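Local coordinates for putative ABC-transporter ATP-binding protein (Alicyclobacillus acidocaldarius, PDB 1Z47) that probably binds and hydrolyses ATP as the ATPase subunit of a putative sulfate ABC transporter, at residues B[289-303]-B[336-348]. Sequence-based numbering, arbitrary orientation.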
loop_
_atom_site.group_PDB
_atom_site.type_symbol
_atom_site.label_atom_id
_atom_site.label_comp_id
_atom_site.label_asym_id
_atom_site.label_seq_id
_atom_site.Cartn_x
_atom_site.Cartn_y
_atom_site.Cartn_z
ATOM N N VAL B 289 -9.021 15.759 -13.453
ATOM C CA VAL B 289 -9.856 16.900 -13.118
ATOM C C VAL B 289 -8.944 18.102 -12.850
ATOM O O VAL B 289 -7.993 17.996 -12.073
ATOM C CB VAL B 289 -10.695 16.600 -11.865
ATOM C CG1 VAL B 289 -11.583 17.789 -11.530
ATOM C CG2 VAL B 289 -11.538 15.327 -12.100
ATOM N N GLU B 290 -9.226 19.235 -13.496
ATOM C CA GLU B 290 -8.411 20.441 -13.320
ATOM C C GLU B 290 -9.141 21.524 -12.540
ATOM O O GLU B 290 -10.331 21.757 -12.748
ATOM C CB GLU B 290 -7.988 20.968 -14.685
ATOM C CG GLU B 290 -7.611 19.853 -15.641
ATOM C CD GLU B 290 -7.067 20.363 -16.963
ATOM O OE1 GLU B 290 -5.868 20.719 -17.025
ATOM O OE2 GLU B 290 -7.841 20.415 -17.940
ATOM N N LEU B 291 -8.427 22.189 -11.636
ATOM C CA LEU B 291 -9.022 23.234 -10.821
ATOM C C LEU B 291 -8.525 24.627 -11.185
ATOM O O LEU B 291 -7.345 24.829 -11.472
ATOM C CB LEU B 291 -8.743 22.952 -9.351
ATOM C CG LEU B 291 -9.011 21.492 -8.975
ATOM C CD1 LEU B 291 -8.716 21.289 -7.509
ATOM C CD2 LEU B 291 -10.447 21.131 -9.301
ATOM N N GLN B 292 -9.444 25.583 -11.163
ATOM C CA GLN B 292 -9.141 26.964 -11.488
ATOM C C GLN B 292 -9.933 27.792 -10.504
ATOM O O GLN B 292 -11.101 27.499 -10.251
ATOM C CB GLN B 292 -9.560 27.247 -12.928
ATOM C CG GLN B 292 -8.889 26.280 -13.897
ATOM C CD GLN B 292 -9.310 26.464 -15.343
ATOM O OE1 GLN B 292 -9.165 27.547 -15.912
ATOM N NE2 GLN B 292 -9.824 25.395 -15.952
ATOM N N PRO B 293 -9.305 28.831 -9.923
ATOM C CA PRO B 293 -9.956 29.708 -8.942
ATOM C C PRO B 293 -11.313 30.224 -9.414
ATOM O O PRO B 293 -11.593 30.249 -10.614
ATOM C CB PRO B 293 -8.934 30.835 -8.753
ATOM C CG PRO B 293 -7.620 30.155 -9.054
ATOM C CD PRO B 293 -7.966 29.341 -10.268
ATOM N N ALA B 294 -12.152 30.626 -8.463
ATOM C CA ALA B 294 -13.477 31.146 -8.782
ATOM C C ALA B 294 -14.186 31.714 -7.559
ATOM O O ALA B 294 -13.778 31.479 -6.414
ATOM C CB ALA B 294 -14.336 30.048 -9.413
ATOM N N SER B 295 -15.248 32.472 -7.816
ATOM C CA SER B 295 -16.048 33.070 -6.754
ATOM C C SER B 295 -17.072 32.033 -6.290
ATOM O O SER B 295 -17.507 31.196 -7.086
ATOM C CB SER B 295 -16.782 34.314 -7.281
ATOM O OG SER B 295 -17.670 33.981 -8.344
ATOM N N GLU B 296 -17.443 32.082 -5.011
ATOM C CA GLU B 296 -18.439 31.156 -4.464
ATOM C C GLU B 296 -19.631 31.215 -5.403
ATOM O O GLU B 296 -20.162 30.194 -5.838
ATOM C CB GLU B 296 -18.862 31.597 -3.058
ATOM C CG GLU B 296 -20.103 30.904 -2.527
ATOM C CD GLU B 296 -20.377 31.251 -1.079
ATOM O OE1 GLU B 296 -20.417 32.456 -0.756
ATOM O OE2 GLU B 296 -20.556 30.321 -0.263
ATOM N N ARG B 297 -20.023 32.447 -5.699
ATOM C CA ARG B 297 -21.112 32.767 -6.603
ATOM C C ARG B 297 -21.297 31.702 -7.681
ATOM O O ARG B 297 -22.347 31.066 -7.773
ATOM C CB ARG B 297 -20.808 34.118 -7.263
ATOM C CG ARG B 297 -21.636 34.447 -8.494
ATOM C CD ARG B 297 -22.873 35.249 -8.142
ATOM N NE ARG B 297 -23.651 35.568 -9.334
ATOM C CZ ARG B 297 -24.722 36.355 -9.338
ATOM N NH1 ARG B 297 -25.143 36.911 -8.206
ATOM N NH2 ARG B 297 -25.375 36.583 -10.472
ATOM N N GLU B 298 -20.262 31.506 -8.483
ATOM C CA GLU B 298 -20.309 30.556 -9.583
ATOM C C GLU B 298 -19.429 29.318 -9.392
ATOM O O GLU B 298 -19.440 28.416 -10.232
ATOM C CB GLU B 298 -19.883 31.282 -10.848
ATOM C CG GLU B 298 -18.599 32.062 -10.632
ATOM C CD GLU B 298 -18.264 32.986 -11.780
ATOM O OE1 GLU B 298 -17.203 33.644 -11.710
ATOM O OE2 GLU B 298 -19.057 33.057 -12.747
ATOM N N ALA B 299 -18.670 29.277 -8.300
ATOM C CA ALA B 299 -17.774 28.153 -8.033
ATOM C C ALA B 299 -18.515 26.819 -7.981
ATOM O O ALA B 299 -19.689 26.772 -7.594
ATOM C CB ALA B 299 -17.029 28.380 -6.725
ATOM N N HIS B 300 -17.818 25.749 -8.374
ATOM C CA HIS B 300 -18.367 24.385 -8.373
ATOM C C HIS B 300 -18.156 23.719 -7.024
ATOM O O HIS B 300 -19.018 22.979 -6.539
ATOM C CB HIS B 300 -17.680 23.524 -9.428
ATOM C CG HIS B 300 -17.987 23.918 -10.834
ATOM N ND1 HIS B 300 -17.228 23.494 -11.904
ATOM C CD2 HIS B 300 -18.991 24.660 -11.354
ATOM C CE1 HIS B 300 -17.753 23.958 -13.024
ATOM N NE2 HIS B 300 -18.824 24.667 -12.718
ATOM N N ALA B 301 -17.002 23.982 -6.419
ATOM C CA ALA B 301 -16.691 23.377 -5.142
ATOM C C ALA B 301 -15.863 24.253 -4.227
ATOM O O ALA B 301 -15.405 25.327 -4.598
ATOM C CB ALA B 301 -15.983 22.051 -5.371
ATOM N N GLN B 302 -15.692 23.777 -3.006
ATOM C CA GLN B 302 -14.911 24.483 -2.015
ATOM C C GLN B 302 -13.901 23.457 -1.514
ATOM O O GLN B 302 -14.245 22.301 -1.262
ATOM C CB GLN B 302 -15.815 24.974 -0.883
ATOM C CG GLN B 302 -15.118 25.875 0.107
ATOM C CD GLN B 302 -16.083 26.506 1.090
ATOM O OE1 GLN B 302 -16.822 25.810 1.791
ATOM N NE2 GLN B 302 -16.077 27.832 1.153
ATOM N N VAL B 303 -12.654 23.879 -1.385
ATOM C CA VAL B 303 -11.598 22.984 -0.949
ATOM C C VAL B 303 -11.696 22.603 0.510
ATOM O O VAL B 303 -11.787 23.461 1.383
ATOM C CB VAL B 303 -10.225 23.617 -1.209
ATOM C CG1 VAL B 303 -9.128 22.803 -0.516
ATOM C CG2 VAL B 303 -9.986 23.713 -2.712
ATOM N N ARG B 336 -1.121 25.938 -4.344
ATOM C CA ARG B 336 -2.181 26.667 -5.033
ATOM C C ARG B 336 -3.595 26.661 -4.440
ATOM O O ARG B 336 -4.328 27.645 -4.590
ATOM C CB ARG B 336 -2.260 26.200 -6.487
ATOM C CG ARG B 336 -3.245 26.996 -7.315
ATOM C CD ARG B 336 -3.198 26.606 -8.771
ATOM N NE ARG B 336 -4.132 27.405 -9.554
ATOM C CZ ARG B 336 -4.302 27.282 -10.868
ATOM N NH1 ARG B 336 -3.597 26.391 -11.559
ATOM N NH2 ARG B 336 -5.183 28.049 -11.494
ATOM N N TRP B 337 -3.989 25.578 -3.774
ATOM C CA TRP B 337 -5.344 25.500 -3.225
ATOM C C TRP B 337 -5.406 25.378 -1.713
ATOM O O TRP B 337 -4.937 24.394 -1.144
ATOM C CB TRP B 337 -6.084 24.319 -3.847
ATOM C CG TRP B 337 -5.939 24.256 -5.325
ATOM C CD1 TRP B 337 -5.261 23.314 -6.041
ATOM C CD2 TRP B 337 -6.458 25.187 -6.273
ATOM N NE1 TRP B 337 -5.324 23.602 -7.382
ATOM C CE2 TRP B 337 -6.053 24.748 -7.553
ATOM C CE3 TRP B 337 -7.223 26.351 -6.168
ATOM C CZ2 TRP B 337 -6.388 25.432 -8.720
ATOM C CZ3 TRP B 337 -7.556 27.031 -7.330
ATOM C CH2 TRP B 337 -7.140 26.570 -8.585
ATOM N N SER B 338 -6.016 26.371 -1.074
ATOM C CA SER B 338 -6.137 26.396 0.375
ATOM C C SER B 338 -7.550 26.029 0.831
ATOM O O SER B 338 -8.517 26.218 0.095
ATOM C CB SER B 338 -5.771 27.795 0.884
ATOM O OG SER B 338 -5.812 27.863 2.301
ATOM N N PRO B 339 -7.686 25.487 2.055
ATOM C CA PRO B 339 -9.013 25.115 2.560
ATOM C C PRO B 339 -9.961 26.303 2.399
ATOM O O PRO B 339 -9.510 27.438 2.256
ATOM C CB PRO B 339 -8.746 24.791 4.029
ATOM C CG PRO B 339 -7.357 24.246 4.002
ATOM C CD PRO B 339 -6.642 25.191 3.055
ATOM N N GLY B 340 -11.264 26.041 2.414
ATOM C CA GLY B 340 -12.234 27.116 2.282
ATOM C C GLY B 340 -12.291 27.748 0.903
ATOM O O GLY B 340 -13.346 28.219 0.479
ATOM N N ALA B 341 -11.167 27.757 0.196
ATOM C CA ALA B 341 -11.103 28.340 -1.142
ATOM C C ALA B 341 -12.173 27.793 -2.094
ATOM O O ALA B 341 -12.478 26.599 -2.073
ATOM C CB ALA B 341 -9.723 28.101 -1.734
ATOM N N TRP B 342 -12.745 28.668 -2.923
ATOM C CA TRP B 342 -13.759 28.259 -3.903
ATOM C C TRP B 342 -13.111 27.952 -5.249
ATOM O O TRP B 342 -12.172 28.631 -5.658
ATOM C CB TRP B 342 -14.836 29.341 -4.076
ATOM C CG TRP B 342 -15.824 29.347 -2.952
ATOM C CD1 TRP B 342 -15.765 30.090 -1.808
ATOM C CD2 TRP B 342 -16.949 28.471 -2.802
ATOM N NE1 TRP B 342 -16.776 29.726 -0.952
ATOM C CE2 TRP B 342 -17.518 28.734 -1.538
ATOM C CE3 TRP B 342 -17.526 27.485 -3.614
ATOM C CZ2 TRP B 342 -18.639 28.043 -1.062
ATOM C CZ3 TRP B 342 -18.641 26.797 -3.142
ATOM C CH2 TRP B 342 -19.185 27.082 -1.876
ATOM N N VAL B 343 -13.615 26.929 -5.938
ATOM C CA VAL B 343 -13.044 26.525 -7.220
ATOM C C VAL B 343 -14.004 25.998 -8.274
ATOM O O VAL B 343 -15.125 25.573 -7.977
ATOM C CB VAL B 343 -11.961 25.429 -7.045
ATOM C CG1 VAL B 343 -10.764 25.982 -6.285
ATOM C CG2 VAL B 343 -12.560 24.220 -6.315
ATOM N N HIS B 344 -13.506 26.012 -9.507
ATOM C CA HIS B 344 -14.190 25.544 -10.705
ATOM C C HIS B 344 -13.486 24.248 -11.068
ATOM O O HIS B 344 -12.261 24.168 -10.953
ATOM C CB HIS B 344 -14.007 26.573 -11.833
ATOM C CG HIS B 344 -14.274 26.039 -13.209
ATOM N ND1 HIS B 344 -15.497 26.161 -13.834
ATOM C CD2 HIS B 344 -13.469 25.395 -14.087
ATOM C CE1 HIS B 344 -15.435 25.617 -15.036
ATOM N NE2 HIS B 344 -14.216 25.144 -15.215
ATOM N N MET B 345 -14.256 23.242 -11.493
ATOM C CA MET B 345 -13.733 21.932 -11.885
ATOM C C MET B 345 -13.738 21.753 -13.389
ATOM O O MET B 345 -14.580 22.310 -14.083
ATOM C CB MET B 345 -14.579 20.806 -11.290
ATOM C CG MET B 345 -14.450 20.623 -9.801
ATOM S SD MET B 345 -15.745 19.509 -9.209
ATOM C CE MET B 345 -16.730 20.638 -8.289
ATOM N N ASN B 346 -12.815 20.937 -13.878
ATOM C CA ASN B 346 -12.695 20.672 -15.300
ATOM C C ASN B 346 -12.410 19.195 -15.531
ATOM O O ASN B 346 -11.244 18.771 -15.558
ATOM C CB ASN B 346 -11.547 21.487 -15.878
ATOM C CG ASN B 346 -11.601 21.581 -17.382
ATOM O OD1 ASN B 346 -12.010 20.643 -18.079
ATOM N ND2 ASN B 346 -11.173 22.718 -17.899
ATOM N N VAL B 347 -13.462 18.403 -15.712
ATOM C CA VAL B 347 -13.276 16.982 -15.937
ATOM C C VAL B 347 -12.733 16.840 -17.344
ATOM O O VAL B 347 -13.340 17.349 -18.267
ATOM C CB VAL B 347 -14.620 16.238 -15.777
ATOM C CG1 VAL B 347 -14.474 14.767 -16.129
ATOM C CG2 VAL B 347 -15.099 16.404 -14.352
ATOM N N THR B 348 -11.584 16.172 -17.500
ATOM C CA THR B 348 -10.965 15.996 -18.818
ATOM C C THR B 348 -11.117 14.614 -19.458
ATOM O O THR B 348 -11.086 14.503 -20.676
ATOM C CB THR B 348 -9.441 16.356 -18.790
ATOM O OG1 THR B 348 -8.728 15.417 -17.972
ATOM C CG2 THR B 348 -9.239 17.768 -18.247
#
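His344 and Gln292 exchange two backbone hydrogen bonds, His344 N to Gln292 O at 2.9 Å being one, and Glu290 N reaches Asn346 O from above the carbonyl plane. Strand 342-347 thus lies between strands 289-293 and 301-303, antiparallel to both. With the second, Val343 N gives to Ala301 O, while Val343 O takes both His300 N (2.7 Å) and Ala301 N, a classic beta bulge. The His300 side chain adds a bond of its own: CG lies anti to the carbonyl carbon (chi1 -68°), which lets ND1 accept from Met345 N at 3.0 Å, the N-H...N angle a nearly straight 171° but the donor some 30° out of the ring plane. All this belongs to the five-stranded antiparallel sheet of the C-terminal beta region, where 289-293 is an outermost strand and 301-308 continues to 312-319. A type II turn, Ser338 to Ala341, leads into strand 342-347, and Gly340 N bonds Val303 O.

Two tryptophans carry much of the side-chain packing. The Trp342 ring is sandwiched: Glu296 CB sits over its five-membered ring, 3.4 Å from the centroid, and Gln302 CB lies over the six-membered ring on the opposite face. Replacing Trp342 by an alanine would probably leave Glu296 and Ala299 without the ring they pack on, and Gln302 CB without its CH-pi partner. At Trp337, Leu291 CB covers one face and Arg336 CG the other, while Pro293 CD meets CH2 at the ring edge, 3.3 Å away. Leu291 CD2 packs on Met345 CG at 4.1 Å, and Leu291 also touches Val327 of strand 324-330.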